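Local coordinates for yeast glycogen phosphorylase (Saccharomyces cerevisiae, PDB 1YGP), which belongs to the carbohydrate phosphorylase family of the GT-B clan and binds pyridoxal-5'-phosphate, at residues D65-Y69 with D151-E156; D113-N118 with R519-Q524; K575-V579 with L597-F602; L277-Q281 with A338-D342. All blocks are in the same frame, centred on the assembly; numbering follows the deposited sequence.

Contact 1: residues D65-Y69 with D151-E156; sequences DMVAY and DVLDQE. Unlike the reference sequence in segment 65-69: Val-67 (reference Ala).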
loop_
_atom_site.group_PDB
_atom_site.type_symbol
_atom_site.label_atom_id
_atom_site.label_comp_id
_atom_site.label_asym_id
_atom_site.label_seq_id
_atom_site.Cartn_x
_atom_site.Cartn_y
_atom_site.Cartn_z
ATOM N N ASP A 65 21.226 -0.872 -4.341
ATOM C CA ASP A 65 20.910 -2.124 -3.643
ATOM C C ASP A 65 19.451 -2.383 -3.308
ATOM O O ASP A 65 18.996 -3.516 -3.414
ATOM C CB ASP A 65 21.696 -2.223 -2.353
ATOM C CG ASP A 65 23.189 -2.292 -2.620
ATOM O OD1 ASP A 65 23.636 -3.085 -3.457
ATOM O OD2 ASP A 65 23.903 -1.528 -1.982
ATOM N N MET A 66 18.670 -1.395 -2.902
ATOM C CA MET A 66 17.230 -1.564 -2.737
ATOM C C MET A 66 16.623 -1.987 -4.078
ATOM O O MET A 66 15.837 -2.936 -4.130
ATOM C CB MET A 66 16.647 -0.233 -2.250
ATOM C CG MET A 66 15.158 -0.129 -1.967
ATOM S SD MET A 66 14.582 -1.494 -0.944
ATOM C CE MET A 66 15.057 -0.910 0.656
ATOM N N VAL A 67 17.033 -1.378 -5.201
ATOM C CA VAL A 67 16.506 -1.752 -6.507
ATOM C C VAL A 67 16.846 -3.189 -6.858
ATOM O O VAL A 67 16.011 -3.959 -7.337
ATOM C CB VAL A 67 17.076 -0.890 -7.609
ATOM N N ALA A 68 18.079 -3.557 -6.566
ATOM C CA ALA A 68 18.581 -4.877 -6.848
ATOM C C ALA A 68 17.788 -5.918 -6.084
ATOM O O ALA A 68 17.398 -6.928 -6.660
ATOM C CB ALA A 68 20.040 -4.962 -6.447
ATOM N N TYR A 69 17.484 -5.661 -4.814
ATOM C CA TYR A 69 16.731 -6.561 -3.960
ATOM C C TYR A 69 15.321 -6.652 -4.503
ATOM O O TYR A 69 14.857 -7.750 -4.776
ATOM C CB TYR A 69 16.761 -6.009 -2.538
ATOM C CG TYR A 69 15.600 -6.460 -1.708
ATOM C CD1 TYR A 69 15.536 -7.768 -1.216
ATOM C CD2 TYR A 69 14.559 -5.565 -1.533
ATOM C CE1 TYR A 69 14.389 -8.195 -0.551
ATOM C CE2 TYR A 69 13.413 -5.987 -0.874
ATOM C CZ TYR A 69 13.335 -7.293 -0.395
ATOM O OH TYR A 69 12.164 -7.692 0.209
ATOM N N ASP A 151 24.952 -7.345 0.638
ATOM C CA ASP A 151 24.412 -5.998 0.651
ATOM C C ASP A 151 22.967 -5.981 0.172
ATOM O O ASP A 151 22.176 -5.192 0.695
ATOM C CB ASP A 151 25.198 -5.047 -0.247
ATOM C CG ASP A 151 26.579 -4.607 0.258
ATOM O OD1 ASP A 151 26.827 -4.570 1.470
ATOM O OD2 ASP A 151 27.412 -4.282 -0.597
ATOM N N VAL A 152 22.538 -6.829 -0.765
ATOM C CA VAL A 152 21.149 -6.760 -1.206
ATOM C C VAL A 152 20.275 -7.499 -0.192
ATOM O O VAL A 152 19.117 -7.135 -0.012
ATOM C CB VAL A 152 20.925 -7.339 -2.706
ATOM C CG1 VAL A 152 22.275 -7.592 -3.350
ATOM C CG2 VAL A 152 20.068 -8.581 -2.748
ATOM N N LEU A 153 20.806 -8.467 0.551
ATOM C CA LEU A 153 20.051 -9.248 1.519
ATOM C C LEU A 153 19.566 -8.339 2.643
ATOM O O LEU A 153 18.403 -8.353 3.076
ATOM C CB LEU A 153 20.983 -10.362 2.005
ATOM C CG LEU A 153 20.627 -11.825 1.715
ATOM C CD1 LEU A 153 20.180 -11.951 0.308
ATOM C CD2 LEU A 153 21.801 -12.729 1.961
ATOM N N ASP A 154 20.444 -7.425 3.040
ATOM C CA ASP A 154 20.094 -6.473 4.063
ATOM C C ASP A 154 18.989 -5.504 3.735
ATOM O O ASP A 154 18.520 -4.791 4.621
ATOM C CB ASP A 154 21.297 -5.661 4.446
ATOM C CG ASP A 154 21.755 -6.132 5.799
ATOM O OD1 ASP A 154 22.548 -7.078 5.814
ATOM O OD2 ASP A 154 21.296 -5.579 6.813
ATOM N N GLN A 155 18.538 -5.411 2.502
ATOM C CA GLN A 155 17.492 -4.442 2.219
ATOM C C GLN A 155 16.133 -4.948 2.670
ATOM O O GLN A 155 15.150 -4.207 2.595
ATOM C CB GLN A 155 17.392 -4.152 0.724
ATOM C CG GLN A 155 18.672 -3.754 0.011
ATOM C CD GLN A 155 19.307 -2.607 0.733
ATOM O OE1 GLN A 155 18.649 -1.602 0.979
ATOM N NE2 GLN A 155 20.571 -2.716 1.117
ATOM N N GLU A 156 16.005 -6.202 3.105
ATOM C CA GLU A 156 14.696 -6.775 3.329
ATOM C C GLU A 156 14.198 -6.559 4.737
ATOM O O GLU A 156 14.880 -6.914 5.684
ATOM C CB GLU A 156 14.780 -8.239 3.012
ATOM C CG GLU A 156 13.390 -8.817 2.960
ATOM C CD GLU A 156 13.270 -10.301 2.655
ATOM O OE1 GLU A 156 14.263 -10.937 2.297
ATOM O OE2 GLU A 156 12.157 -10.806 2.789
#
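The side chain of Tyr-69 lies against segment 151-156 and meets Val-152, Gln-155 and Glu-156. Its CB lies 4.2 Å from CG2 of Val-152. CB of Gln-155 sits 3.8 Å from CG of Tyr-69, at an oblique angle to the ring. Glu-156 covers one ring face with its CA, and its side chain crosses that of Tyr-69 at about a right angle. With CG of Glu-156 anti to the backbone N (chi1 -169°), the straight chain passes close to the phenol oxygen. The carboxylate of Glu-156 accepts hydrogen bonds from the backbone N-H groups of Ala-111 and Leu-112.

The polar part is local to one segment. Gln-155 folds back, bent at chi2 (-53°), and NE2 reaches O of Asp-151 at 3.0 Å. The N-H points almost straight at the oxygen (174°), which fixes the rotation of the amide. The folded chain then lies against helix 65-94. Its CG is 3.4 Å from O of Asp-65, and CE of Met-66 is 3.7 Å from OE1 of Gln-155.

Two like charges come near each other. OD2 of Asp-65 and OD2 of Asp-151 are 4.7 Å apart, probably a mildly unfavourable pairing.

Leu-153 to Glu-156 form a type I beta turn. The arrangement is the packing of the first turn of helix 65-94 on helix 149-153 and this type I turn.

Contact 2: residues D113-N118 with R519-Q524; sequences DNALIN and RRWLKQ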
loop_
_atom_site.group_PDB
_atom_site.type_symbol
_atom_site.label_atom_id
_atom_site.label_comp_id
_atom_site.label_asym_id
_atom_site.label_seq_id
_atom_site.Cartn_x
_atom_site.Cartn_y
_atom_site.Cartn_z
ATOM N N ASP A 113 16.959 -15.087 1.467
ATOM C CA ASP A 113 18.039 -16.065 1.461
ATOM C C ASP A 113 17.565 -17.494 1.649
ATOM O O ASP A 113 18.091 -18.447 1.065
ATOM C CB ASP A 113 19.010 -15.714 2.528
ATOM C CG ASP A 113 20.380 -16.312 2.350
ATOM O OD1 ASP A 113 20.755 -16.672 1.237
ATOM O OD2 ASP A 113 21.082 -16.382 3.355
ATOM N N ASN A 114 16.501 -17.601 2.447
ATOM C CA ASN A 114 15.844 -18.849 2.648
ATOM C C ASN A 114 15.381 -19.372 1.301
ATOM O O ASN A 114 15.566 -20.566 1.052
ATOM C CB ASN A 114 14.688 -18.638 3.590
ATOM C CG ASN A 114 14.088 -19.965 4.027
ATOM O OD1 ASN A 114 12.994 -20.301 3.594
ATOM N ND2 ASN A 114 14.739 -20.810 4.833
ATOM N N ALA A 115 14.863 -18.535 0.399
ATOM C CA ALA A 115 14.462 -18.986 -0.931
ATOM C C ALA A 115 15.662 -19.410 -1.742
ATOM O O ALA A 115 15.595 -20.376 -2.497
ATOM C CB ALA A 115 13.780 -17.917 -1.750
ATOM N N LEU A 116 16.797 -18.742 -1.580
ATOM C CA LEU A 116 17.993 -19.118 -2.313
ATOM C C LEU A 116 18.529 -20.497 -1.925
ATOM O O LEU A 116 19.056 -21.241 -2.774
ATOM C CB LEU A 116 19.015 -18.013 -2.074
ATOM C CG LEU A 116 19.316 -17.054 -3.215
ATOM C CD1 LEU A 116 18.030 -16.490 -3.784
ATOM C CD2 LEU A 116 20.216 -15.940 -2.705
ATOM N N ILE A 117 18.431 -20.830 -0.635
ATOM C CA ILE A 117 18.858 -22.120 -0.101
ATOM C C ILE A 117 17.814 -23.155 -0.459
ATOM O O ILE A 117 18.195 -24.201 -0.968
ATOM C CB ILE A 117 19.035 -22.037 1.445
ATOM C CG1 ILE A 117 20.350 -21.338 1.706
ATOM C CG2 ILE A 117 19.028 -23.402 2.125
ATOM C CD1 ILE A 117 20.348 -20.732 3.102
ATOM N N ASN A 118 16.514 -22.951 -0.279
ATOM C CA ASN A 118 15.557 -23.982 -0.598
ATOM C C ASN A 118 15.201 -23.822 -2.056
ATOM O O ASN A 118 14.047 -23.524 -2.401
ATOM C CB ASN A 118 14.322 -23.825 0.225
ATOM C CG ASN A 118 14.603 -23.964 1.681
ATOM O OD1 ASN A 118 14.999 -25.019 2.171
ATOM N ND2 ASN A 118 14.432 -22.864 2.390
ATOM N N ARG A 519 17.555 -25.679 8.256
ATOM C CA ARG A 519 18.003 -24.836 7.169
ATOM C C ARG A 519 18.133 -23.387 7.587
ATOM O O ARG A 519 19.093 -22.745 7.165
ATOM C CB ARG A 519 17.071 -24.909 5.981
ATOM C CG ARG A 519 17.230 -26.158 5.125
ATOM C CD ARG A 519 16.676 -27.436 5.757
ATOM N NE ARG A 519 15.228 -27.467 5.846
ATOM C CZ ARG A 519 14.619 -28.450 6.523
ATOM N NH1 ARG A 519 15.311 -29.412 7.135
ATOM N NH2 ARG A 519 13.286 -28.484 6.603
ATOM N N ARG A 520 17.271 -22.796 8.419
ATOM C CA ARG A 520 17.480 -21.405 8.781
ATOM C C ARG A 520 18.451 -21.348 9.939
ATOM O O ARG A 520 19.454 -20.638 9.872
ATOM C CB ARG A 520 16.196 -20.720 9.197
ATOM C CG ARG A 520 16.405 -19.215 9.341
ATOM C CD ARG A 520 15.157 -18.473 9.810
ATOM N NE ARG A 520 14.181 -18.406 8.734
ATOM C CZ ARG A 520 14.185 -17.430 7.826
ATOM N NH1 ARG A 520 15.085 -16.450 7.851
ATOM N NH2 ARG A 520 13.262 -17.429 6.876
ATOM N N TRP A 521 18.250 -22.165 10.959
ATOM C CA TRP A 521 19.079 -22.024 12.127
ATOM C C TRP A 521 20.489 -22.604 12.034
ATOM O O TRP A 521 21.337 -22.135 12.801
ATOM C CB TRP A 521 18.213 -22.565 13.281
ATOM C CG TRP A 521 17.022 -21.607 13.426
ATOM C CD1 TRP A 521 15.728 -22.024 13.207
ATOM C CD2 TRP A 521 17.088 -20.253 13.692
ATOM N NE1 TRP A 521 14.981 -20.948 13.318
ATOM C CE2 TRP A 521 15.739 -19.880 13.601
ATOM C CE3 TRP A 521 18.060 -19.288 13.981
ATOM C CZ2 TRP A 521 15.351 -18.551 13.791
ATOM C CZ3 TRP A 521 17.673 -17.962 14.169
ATOM C CH2 TRP A 521 16.332 -17.597 14.071
ATOM N N LEU A 522 20.826 -23.524 11.103
ATOM C CA LEU A 522 22.207 -23.972 10.918
ATOM C C LEU A 522 22.766 -23.529 9.567
ATOM O O LEU A 522 23.809 -22.875 9.487
ATOM C CB LEU A 522 22.309 -25.497 11.015
ATOM C CG LEU A 522 23.627 -26.247 10.741
ATOM C CD1 LEU A 522 24.712 -25.758 11.651
ATOM C CD2 LEU A 522 23.463 -27.719 11.037
ATOM N N LYS A 523 22.091 -23.816 8.462
ATOM C CA LYS A 523 22.681 -23.495 7.168
ATOM C C LYS A 523 22.570 -22.023 6.831
ATOM O O LYS A 523 23.514 -21.460 6.281
ATOM C CB LYS A 523 22.032 -24.331 6.056
ATOM C CG LYS A 523 22.786 -24.137 4.769
ATOM C CD LYS A 523 22.252 -25.049 3.715
ATOM C CE LYS A 523 22.970 -24.766 2.391
ATOM N NZ LYS A 523 24.423 -24.781 2.494
ATOM N N GLN A 524 21.461 -21.359 7.137
ATOM C CA GLN A 524 21.362 -19.948 6.852
ATOM C C GLN A 524 22.203 -19.173 7.851
ATOM O O GLN A 524 23.126 -18.463 7.451
ATOM C CB GLN A 524 19.934 -19.504 6.944
ATOM C CG GLN A 524 19.738 -18.111 6.377
ATOM C CD GLN A 524 18.331 -17.944 5.856
ATOM O OE1 GLN A 524 17.688 -16.921 6.005
ATOM N NE2 GLN A 524 17.765 -18.929 5.176
#
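Gln-524 reaches over to helix 111-117 and touches Asp-113, Asn-114 and Ile-117. Its CG stands anti to the backbone N (chi1 -168°), and the chain stays extended to the amide. CG of Gln-524 passes 3.7 Å from OD2 of Asp-113, the two side chains running in opposite directions. That carboxylate makes a salt bridge with Arg-135.

Ile-117 turns CG2 anti to its own N, and this branch meets the lysine: CG2 is 4.0 Å from CD of Lys-523. The CD1 branch lies beside Gln-524, 4.1 Å from its CB. NZ of Lys-523 pairs with Glu-542.

NH2 of Arg-520 comes 3.8 Å from CB of Asn-114, and NH1 is held by Glu-702. The two side chains cross at about a right angle. CG of Arg-519 lies 3.9 Å from OD1 of Asn-118, while the guanidinium of Arg-519 bridges Asp-175 and Asp-862.

The axes of the segments 113-117 and 519-524 approach to 10.9 Å and cross at 77°. Helix 518-524 touches helix 111-117 and, through Trp-521, pyridoxal-5'-phosphate. Helices 165-179 and 698-704 also pack on it.

Contact 3: residues K575-V579 with L597-F602; sequences KIRLV and LDDTLF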
loop_
_atom_site.group_PDB
_atom_site.type_symbol
_atom_site.label_atom_id
_atom_site.label_comp_id
_atom_site.label_asym_id
_atom_site.label_seq_id
_atom_site.Cartn_x
_atom_site.Cartn_y
_atom_site.Cartn_z
ATOM N N LYS A 575 31.914 -14.673 15.737
ATOM C CA LYS A 575 31.978 -13.618 16.733
ATOM C C LYS A 575 32.285 -12.276 16.085
ATOM O O LYS A 575 31.685 -11.254 16.444
ATOM C CB LYS A 575 33.036 -13.941 17.798
ATOM C CG LYS A 575 32.412 -14.823 18.876
ATOM C CD LYS A 575 33.165 -14.739 20.178
ATOM C CE LYS A 575 34.015 -15.964 20.391
ATOM N NZ LYS A 575 34.807 -15.785 21.596
ATOM N N ILE A 576 33.141 -12.290 15.058
ATOM C CA ILE A 576 33.493 -11.077 14.339
ATOM C C ILE A 576 32.249 -10.510 13.690
ATOM O O ILE A 576 32.071 -9.294 13.792
ATOM C CB ILE A 576 34.582 -11.369 13.261
ATOM C CG1 ILE A 576 35.911 -11.585 13.969
ATOM C CG2 ILE A 576 34.664 -10.231 12.228
ATOM C CD1 ILE A 576 36.973 -12.243 13.052
ATOM N N ARG A 577 31.387 -11.330 13.070
ATOM C CA ARG A 577 30.165 -10.811 12.460
ATOM C C ARG A 577 29.360 -10.037 13.481
ATOM O O ARG A 577 28.986 -8.899 13.198
ATOM C CB ARG A 577 29.172 -11.843 11.960
ATOM C CG ARG A 577 29.565 -12.860 10.918
ATOM C CD ARG A 577 28.285 -13.454 10.316
ATOM N NE ARG A 577 27.439 -14.072 11.320
ATOM C CZ ARG A 577 26.696 -15.147 11.062
ATOM N NH1 ARG A 577 26.683 -15.716 9.860
ATOM N NH2 ARG A 577 25.971 -15.674 12.049
ATOM N N LEU A 578 29.116 -10.600 14.675
ATOM C CA LEU A 578 28.324 -9.942 15.693
ATOM C C LEU A 578 28.964 -8.620 16.076
ATOM O O LEU A 578 28.274 -7.599 16.150
ATOM C CB LEU A 578 28.209 -10.825 16.926
ATOM C CG LEU A 578 27.445 -10.209 18.098
ATOM C CD1 LEU A 578 26.008 -9.967 17.681
ATOM C CD2 LEU A 578 27.547 -11.106 19.310
ATOM N N VAL A 579 30.291 -8.617 16.255
ATOM C CA VAL A 579 31.037 -7.412 16.602
ATOM C C VAL A 579 30.780 -6.366 15.516
ATOM O O VAL A 579 30.383 -5.237 15.840
ATOM C CB VAL A 579 32.557 -7.779 16.742
ATOM C CG1 VAL A 579 33.415 -6.562 16.994
ATOM C CG2 VAL A 579 32.756 -8.641 17.985
ATOM N N LEU A 597 39.651 -11.104 21.243
ATOM C CA LEU A 597 38.356 -11.732 20.994
ATOM C C LEU A 597 38.284 -13.249 21.207
ATOM O O LEU A 597 37.333 -13.727 21.817
ATOM C CB LEU A 597 37.972 -11.397 19.587
ATOM C CG LEU A 597 36.537 -11.363 19.203
ATOM C CD1 LEU A 597 35.846 -10.275 19.992
ATOM C CD2 LEU A 597 36.425 -11.066 17.719
ATOM N N ASP A 598 39.279 -14.049 20.784
ATOM C CA ASP A 598 39.262 -15.499 21.015
ATOM C C ASP A 598 39.302 -15.849 22.494
ATOM O O ASP A 598 38.968 -16.966 22.874
ATOM C CB ASP A 598 40.451 -16.204 20.348
ATOM C CG ASP A 598 40.295 -17.723 20.169
ATOM O OD1 ASP A 598 39.167 -18.206 20.052
ATOM O OD2 ASP A 598 41.302 -18.437 20.138
ATOM N N ASP A 599 39.707 -14.928 23.363
ATOM C CA ASP A 599 39.704 -15.191 24.775
ATOM C C ASP A 599 38.579 -14.373 25.410
ATOM O O ASP A 599 38.497 -14.279 26.641
ATOM C CB ASP A 599 41.087 -14.823 25.303
ATOM C CG ASP A 599 41.333 -15.152 26.774
ATOM O OD1 ASP A 599 41.241 -16.322 27.161
ATOM O OD2 ASP A 599 41.604 -14.218 27.531
ATOM N N THR A 600 37.659 -13.806 24.633
ATOM C CA THR A 600 36.557 -13.057 25.203
ATOM C C THR A 600 35.336 -13.971 25.209
ATOM O O THR A 600 34.885 -14.397 24.143
ATOM C CB THR A 600 36.249 -11.821 24.362
ATOM O OG1 THR A 600 37.440 -11.066 24.184
ATOM C CG2 THR A 600 35.233 -10.957 25.061
ATOM N N LEU A 601 34.771 -14.321 26.367
ATOM C CA LEU A 601 33.583 -15.166 26.387
ATOM C C LEU A 601 32.390 -14.273 26.092
ATOM O O LEU A 601 32.168 -13.238 26.736
ATOM C CB LEU A 601 33.338 -15.829 27.748
ATOM C CG LEU A 601 32.096 -16.710 27.922
ATOM C CD1 LEU A 601 32.381 -18.146 27.533
ATOM C CD2 LEU A 601 31.697 -16.718 29.382
ATOM N N PHE A 602 31.670 -14.666 25.055
ATOM C CA PHE A 602 30.438 -14.015 24.700
ATOM C C PHE A 602 29.316 -14.763 25.415
ATOM O O PHE A 602 29.063 -15.958 25.210
ATOM C CB PHE A 602 30.334 -14.056 23.185
ATOM C CG PHE A 602 31.108 -12.924 22.493
ATOM C CD1 PHE A 602 32.376 -12.515 22.923
ATOM C CD2 PHE A 602 30.540 -12.287 21.384
ATOM C CE1 PHE A 602 33.051 -11.492 22.252
ATOM C CE2 PHE A 602 31.225 -11.270 20.724
ATOM C CZ PHE A 602 32.476 -10.873 21.155
#
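Lys-575 lays its aliphatic chain over Phe-602, and this is the tight part of the contact. CD of Lys-575 stands 3.6 Å from the centroid of the Phe-602 ring, 11° off the normal, a CH-pi contact over the face. The ring edge meets the helix: CG2 of Val-579 is 3.9 Å from CZ of Phe-602, and CD2 of Leu-578 is 3.8 Å from CD2 of Phe-602.

The lysine chain turns about CG-CD (chi3 -104°) over the ring, and the ammonium goes on to backbone oxygens. NZ of Lys-575 donates to O of Thr-600 at 2.9 Å, and weakly to O of Leu-597 at 3.3 Å. A salt bridge to Asp-709 adds to the grip on this buried charge. Asp-709 also accepts the backbone N-H of Phe-602.

The looser side lies at Ile-576, which is partly exposed and points its CB away from segment 597-602. Only the CG1 branch comes back, 3.8 Å from CD2 of Leu-597. Asp-598, which follows Leu-597, is exposed to solvent.

Strand 601-606 is an inner strand of the six-stranded parallel sheet, between 649-654 and 710-713. Helix 562-584 packs beside the start of this strand, an alpha/beta layer of the Rossmann-like kind found in GT-B proteins.

Contact 4: residues L277-Q281 with A338-D342; sequences LRLWQ and ASLHD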
loop_
_atom_site.group_PDB
_atom_site.type_symbol
_atom_site.label_atom_id
_atom_site.label_comp_id
_atom_site.label_asym_id
_atom_site.label_seq_id
_atom_site.Cartn_x
_atom_site.Cartn_y
_atom_site.Cartn_z
ATOM N N LEU A 277 0.992 -20.018 2.652
ATOM C CA LEU A 277 0.603 -19.343 3.867
ATOM C C LEU A 277 -0.430 -18.370 3.338
ATOM O O LEU A 277 -0.145 -17.705 2.332
ATOM C CB LEU A 277 1.814 -18.648 4.437
ATOM C CG LEU A 277 1.771 -17.886 5.760
ATOM C CD1 LEU A 277 1.203 -18.765 6.860
ATOM C CD2 LEU A 277 3.189 -17.459 6.133
ATOM N N ARG A 278 -1.636 -18.344 3.904
ATOM C CA ARG A 278 -2.652 -17.431 3.448
ATOM C C ARG A 278 -2.973 -16.531 4.622
ATOM O O ARG A 278 -3.365 -16.983 5.706
ATOM C CB ARG A 278 -3.890 -18.194 2.991
ATOM C CG ARG A 278 -4.973 -17.205 2.570
ATOM C CD ARG A 278 -6.049 -17.841 1.734
ATOM N NE ARG A 278 -5.590 -17.952 0.363
ATOM C CZ ARG A 278 -6.394 -18.222 -0.665
ATOM N NH1 ARG A 278 -7.697 -18.428 -0.487
ATOM N NH2 ARG A 278 -5.893 -18.226 -1.898
ATOM N N LEU A 279 -2.773 -15.239 4.408
ATOM C CA LEU A 279 -2.948 -14.264 5.462
ATOM C C LEU A 279 -4.137 -13.401 5.046
ATOM O O LEU A 279 -4.386 -13.258 3.846
ATOM C CB LEU A 279 -1.655 -13.464 5.576
ATOM C CG LEU A 279 -0.354 -14.254 5.608
ATOM C CD1 LEU A 279 0.698 -13.453 4.890
ATOM C CD2 LEU A 279 0.047 -14.582 7.025
ATOM N N TRP A 280 -4.900 -12.852 5.983
ATOM C CA TRP A 280 -6.056 -12.059 5.668
ATOM C C TRP A 280 -5.806 -10.619 6.047
ATOM O O TRP A 280 -5.192 -10.346 7.079
ATOM C CB TRP A 280 -7.283 -12.539 6.450
ATOM C CG TRP A 280 -7.652 -13.993 6.195
ATOM C CD1 TRP A 280 -7.347 -15.007 7.079
ATOM C CD2 TRP A 280 -8.236 -14.443 5.046
ATOM N NE1 TRP A 280 -7.730 -16.106 6.477
ATOM C CE2 TRP A 280 -8.260 -15.828 5.268
ATOM C CE3 TRP A 280 -8.729 -13.889 3.862
ATOM C CZ2 TRP A 280 -8.777 -16.666 4.276
ATOM C CZ3 TRP A 280 -9.245 -14.740 2.881
ATOM C CH2 TRP A 280 -9.265 -16.119 3.084
ATOM N N GLN A 281 -6.307 -9.684 5.246
ATOM C CA GLN A 281 -6.293 -8.247 5.519
ATOM C C GLN A 281 -7.749 -7.854 5.673
ATOM O O GLN A 281 -8.546 -8.349 4.861
ATOM C CB GLN A 281 -5.712 -7.516 4.352
ATOM C CG GLN A 281 -5.939 -6.016 4.342
ATOM C CD GLN A 281 -5.193 -5.412 3.186
ATOM O OE1 GLN A 281 -4.093 -4.922 3.393
ATOM N NE2 GLN A 281 -5.672 -5.440 1.948
ATOM N N ALA A 338 -12.972 -16.418 8.304
ATOM C CA ALA A 338 -12.495 -16.397 6.934
ATOM C C ALA A 338 -11.717 -17.665 6.590
ATOM O O ALA A 338 -11.987 -18.326 5.582
ATOM C CB ALA A 338 -11.607 -15.202 6.759
ATOM N N SER A 339 -10.798 -18.074 7.453
ATOM C CA SER A 339 -10.046 -19.291 7.259
ATOM C C SER A 339 -10.938 -20.519 7.215
ATOM O O SER A 339 -10.798 -21.337 6.305
ATOM C CB SER A 339 -9.060 -19.420 8.378
ATOM O OG SER A 339 -8.156 -18.327 8.351
ATOM N N LEU A 340 -11.905 -20.691 8.116
ATOM C CA LEU A 340 -12.784 -21.850 8.039
ATOM C C LEU A 340 -13.576 -21.809 6.753
ATOM O O LEU A 340 -13.691 -22.821 6.067
ATOM C CB LEU A 340 -13.742 -21.881 9.199
ATOM C CG LEU A 340 -13.586 -23.063 10.109
ATOM C CD1 LEU A 340 -13.772 -24.322 9.316
ATOM C CD2 LEU A 340 -12.191 -23.107 10.688
ATOM N N HIS A 341 -14.044 -20.630 6.352
ATOM C CA HIS A 341 -14.780 -20.469 5.114
ATOM C C HIS A 341 -13.992 -20.972 3.920
ATOM O O HIS A 341 -14.541 -21.641 3.032
ATOM C CB HIS A 341 -15.105 -19.012 4.899
ATOM C CG HIS A 341 -15.950 -18.743 3.669
ATOM N ND1 HIS A 341 -15.687 -19.002 2.395
ATOM C CD2 HIS A 341 -17.179 -18.129 3.714
ATOM C CE1 HIS A 341 -16.690 -18.571 1.668
ATOM N NE2 HIS A 341 -17.577 -18.051 2.473
ATOM N N ASP A 342 -12.720 -20.583 3.860
ATOM C CA ASP A 342 -11.870 -20.957 2.748
ATOM C C ASP A 342 -11.609 -22.466 2.837
ATOM O O ASP A 342 -11.657 -23.143 1.808
ATOM C CB ASP A 342 -10.603 -20.091 2.840
ATOM C CG ASP A 342 -9.698 -20.176 1.627
ATOM O OD1 ASP A 342 -10.156 -20.331 0.508
ATOM O OD2 ASP A 342 -8.491 -20.090 1.781
#
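Trp-280 presents a face to Ala-338 and an edge to Ser-339. CB of Ala-338 sits over the five-membered ring, 3.8 Å from its centroid and 15° off the normal, so this is a CH-pi contact. On the opposite face CG of Arg-278 lies toward the rim. The indole is thus held between the helix and Arg-278, two residues earlier on the same strand.

NE1 of Trp-280 donates to OG of Ser-339 at 2.9 Å. The N-H points at the oxygen with an angle of 147°, and OG is tilted somewhat from the ring plane. CG of Trp-280 is anti to the carbonyl carbon, and the indole lies with one face against Ala-338. OG of Ser-339 is also bonded to O of Trp-335, one turn earlier. Further along the ring edge, CZ2 of Trp-280 lies 4.1 Å from CB of Asp-342. The carboxylate there stands nearly upright to the ring.

Strand 274-284 belongs to the large mixed sheet, between strands 255-267 and 184-189. Helix 322-350 packs across one face of this sheet, a helix-on-sheet layer of the alpha/beta kind.

Arg-278 and Asp-342 approach from opposite directions. Their flat groups are almost parallel, 7° apart. NH1 of Arg-278 and OD2 of Asp-342 are 2.9 Å apart in a salt bridge, though the hydrogen bond within it is weak. Arg-278 bends at chi3 to bring NH1 across, and its NE pairs with Asp-263. Asp-342 also holds Arg-345, Arg-346 and the hydroxyl of Tyr-187. Three arginines thus pair with this buried carboxylate, which would probably favour its ionised form.

How the contacts relate
Contacts 3 and 4 are buried, and each sets a helix against a strand, but in different sheets. Their centres are about 45 Å apart, on opposite sides of the chain's centre. Both pair a CH-pi contact with a buried charge. Contacts 1 and 2 are only partly buried, mix apolar packing (Tyr-69, Ile-117) with the aliphatic parts of polar side chains, and have no clear hydrogen bond between their segments. They touch each other where CD2 of Leu-153 meets CG of Asp-113 at 3.9 Å. Helix 111-117 links them: it supplies one side of contact 2 and, through Leu-112, also packs on contact 1. Contact 2 alone includes a residue of the pyridoxal-5'-phosphate pocket.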